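Local structure of glycosyl transferases group 1 family protein (Francisella tularensis subsp. tularensis, 5I45) at residues I184-N187 against G188-V192. The protein probably transfers a sugar as a GT-B glycosyltransferase, of which this chain is the C-terminal domain. Numbering follows the deposited sequence. Where two conformers were deposited one is given.
Sequences IAQN and GYDLV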
ATOM      1  N   ILE A 184      12.055  -2.101  -9.055  1.00 10.74           N
ATOM      2  CA  ILE A 184      12.027  -1.970  -7.601  1.00 10.68           C
ATOM      3  C   ILE A 184      11.246  -3.130  -6.985  1.00 10.06           C
ATOM      4  O   ILE A 184      11.713  -3.772  -6.067  1.00 10.20           O
ATOM      5  CB  ILE A 184      11.370  -0.626  -7.205  1.00 10.79           C
ATOM      6  CG1 ILE A 184      12.290   0.540  -7.575  1.00 12.41           C
ATOM      7  CG2 ILE A 184      10.966  -0.590  -5.732  1.00 11.05           C
ATOM      8  CD1 ILE A 184      13.525   0.686  -6.763  1.00 13.62           C
ATOM      9  N   ALA A 185      10.078  -3.401  -7.568  1.00  9.39           N
ATOM     10  CA  ALA A 185       9.208  -4.474  -7.061  1.00  9.24           C
ATOM     11  C   ALA A 185       9.869  -5.858  -7.160  1.00  9.49           C
ATOM     12  O   ALA A 185       9.816  -6.638  -6.226  1.00  9.68           O
ATOM     13  CB  ALA A 185       7.857  -4.464  -7.757  1.00  9.56           C
ATOM     14  N   GLN A 186      10.472  -6.134  -8.309  1.00  9.71           N
ATOM     15  CA  GLN A 186      11.200  -7.373  -8.505  1.00 10.43           C
ATOM     16  C   GLN A 186      12.361  -7.486  -7.524  1.00 10.29           C
ATOM     17  O   GLN A 186      12.593  -8.562  -6.959  1.00 10.37           O
ATOM     18  CB  GLN A 186      11.669  -7.461  -9.934  1.00 11.51           C
ATOM     19  CG  GLN A 186      12.397  -8.753 -10.259  1.00 12.73           C
ATOM     20  CD  GLN A 186      11.484  -9.959 -10.299  1.00 13.50           C
ATOM     21  OE1 GLN A 186      10.485  -9.962 -11.014  1.00 14.66           O
ATOM     22  NE2 GLN A 186      11.810 -10.994  -9.544  1.00 14.07           N
ATOM     23  N   ASN A 187      13.110  -6.408  -7.319  1.00 10.30           N
ATOM     24  CA  ASN A 187      14.211  -6.461  -6.384  1.00 10.85           C
ATOM     25  C   ASN A 187      13.714  -6.771  -4.963  1.00 10.36           C
ATOM     26  O   ASN A 187      14.341  -7.529  -4.242  1.00 11.00           O
ATOM     27  CB  ASN A 187      14.973  -5.143  -6.373  1.00 11.68           C
ATOM     28  CG  ASN A 187      15.745  -4.872  -7.652  1.00 13.07           C
ATOM     29  OD1 ASN A 187      16.140  -3.718  -7.919  1.00 14.65           O
ATOM     30  ND2 ASN A 187      16.003  -5.899  -8.440  1.00 13.57           N
ATOM     31  N   GLY A 188      12.594  -6.162  -4.562  1.00  9.55           N
ATOM     32  CA  GLY A 188      12.009  -6.452  -3.241  1.00  9.45           C
ATOM     33  C   GLY A 188      11.597  -7.920  -3.112  1.00  9.44           C
ATOM     34  O   GLY A 188      11.846  -8.567  -2.106  1.00  9.93           O
ATOM     35  N   TYR A 189      10.966  -8.415  -4.176  1.00  9.32           N
ATOM     36  CA  TYR A 189      10.587  -9.831  -4.237  1.00  9.32           C
ATOM     37  C   TYR A 189      11.822 -10.751  -4.096  1.00 10.21           C
ATOM     38  O   TYR A 189      11.794 -11.698  -3.307  1.00 10.36           O
ATOM     39  CB  TYR A 189       9.850 -10.097  -5.557  1.00  9.26           C
ATOM     40  CG  TYR A 189       9.586 -11.545  -5.787  1.00  9.67           C
ATOM     41  CD1 TYR A 189      10.531 -12.364  -6.420  1.00 10.20           C
ATOM     42  CD2 TYR A 189       8.419 -12.136  -5.309  1.00 10.08           C
ATOM     43  CE1 TYR A 189      10.310 -13.707  -6.582  1.00 10.76           C
ATOM     44  CE2 TYR A 189       8.176 -13.470  -5.481  1.00 10.44           C
ATOM     45  CZ  TYR A 189       9.152 -14.273  -6.099  1.00 10.87           C
ATOM     46  OH  TYR A 189       8.955 -15.617  -6.257  1.00 11.45           O
ATOM     47  N   ASP A 190      12.875 -10.436  -4.847  1.00 10.73           N
ATOM     48  CA  ASP A 190      14.090 -11.252  -4.811  1.00 12.16           C
ATOM     49  C   ASP A 190      14.686 -11.278  -3.406  1.00 12.55           C
ATOM     50  O   ASP A 190      15.161 -12.303  -2.955  1.00 13.22           O
ATOM     51  CB  ASP A 190      15.113 -10.742  -5.818  1.00 13.61           C
ATOM     52  CG  ASP A 190      14.705 -11.004  -7.260  1.00 14.86           C
ATOM     53  OD1 ASP A 190      13.792 -11.811  -7.496  1.00 17.13           O
ATOM     54  OD2 ASP A 190      15.274 -10.391  -8.181  1.00 18.11           O
ATOM     55  N   LEU A 191      14.682 -10.131  -2.743  1.00 12.47           N
ATOM     56  CA  LEU A 191      15.206 -10.050  -1.409  1.00 13.52           C
ATOM     57  C   LEU A 191      14.398 -10.881  -0.431  1.00 13.48           C
ATOM     58  O   LEU A 191      14.949 -11.679   0.310  1.00 14.11           O
ATOM     59  CB  LEU A 191      15.245  -8.597  -0.926  1.00 14.58           C
ATOM     60  CG  LEU A 191      15.609  -8.413   0.550  1.00 16.24           C
ATOM     61  CD1 LEU A 191      17.047  -8.793   0.782  1.00 17.70           C
ATOM     62  CD2 LEU A 191      15.371  -6.977   0.958  1.00 17.05           C
ATOM     63  N   VAL A 192      13.076 -10.715  -0.428  0.50 13.30           N
ATOM     64  CA  VAL A 192      12.289 -11.401   0.595  0.50 13.95           C
ATOM     65  C   VAL A 192      12.199 -12.904   0.365  0.50 14.42           C
ATOM     66  O   VAL A 192      12.246 -13.676   1.324  0.50 15.01           O
ATOM     67  CB  VAL A 192      10.929 -10.710   0.836  0.50 14.16           C
ATOM     68  CG1 VAL A 192      11.172  -9.242   1.158  0.50 14.34           C
ATOM     69  CG2 VAL A 192      10.005 -10.892  -0.361  0.50 13.75           C
TER
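Gln186 reaches one turn up its helix and hands an amide N-H to the carboxylate of Asp190, Gln186 NE2 to Asp190 OD1 at 3.0 Å with an N-H...O angle of 149°. The two flat groups are not coplanar: their planes are turned about half a right angle apart. OD1 sits almost exactly in the plane of the amide, whereas NE2 comes at OD1 from above the carboxylate plane, 37° out of it, so the geometry suits the donor better than the acceptor. In the glutamine, CG stands anti to the backbone N, and the chain then bends once, at chi2 (71°), bringing the amide to Asp190.

Gln186 NE2 also comes within 3.6 Å of Tyr189 CD1. The side chains of Gln186 and Tyr189 run side by side in the same direction, with amide and ring planes steeply inclined to each other, and the OD1 of Asp190 that takes this hydrogen bond also lies at the edge of the Tyr189 ring, in its plane. Lys135 touches both residues: its NZ is hydrogen-bonded to Gln186 OE1, and it makes a cation-pi contact with the Tyr189 ring; the amide thus has both of its ends engaged, which fixes its rotation.

Asn187 turns elsewhere: its OD1 accepts from Lys183, one turn back, while Asn187 O receives Leu191 N at 3.0 Å. Beneath the side chains the helical i to i+4 backbone hydrogen bonds run unbroken, Gly188 N to Ile184 O, Tyr189 N to Ala185 O, and Asp190 N to Gln186 O at 2.8 Å. Val192 and Leu191 meanwhile pack on helix 126-133. The arrangement is an i to i+4 side-chain hydrogen bond from Gln to Asp on a regular alpha-helix, here the C-terminal helix 178-195 of a Rossmann-like GT-B domain.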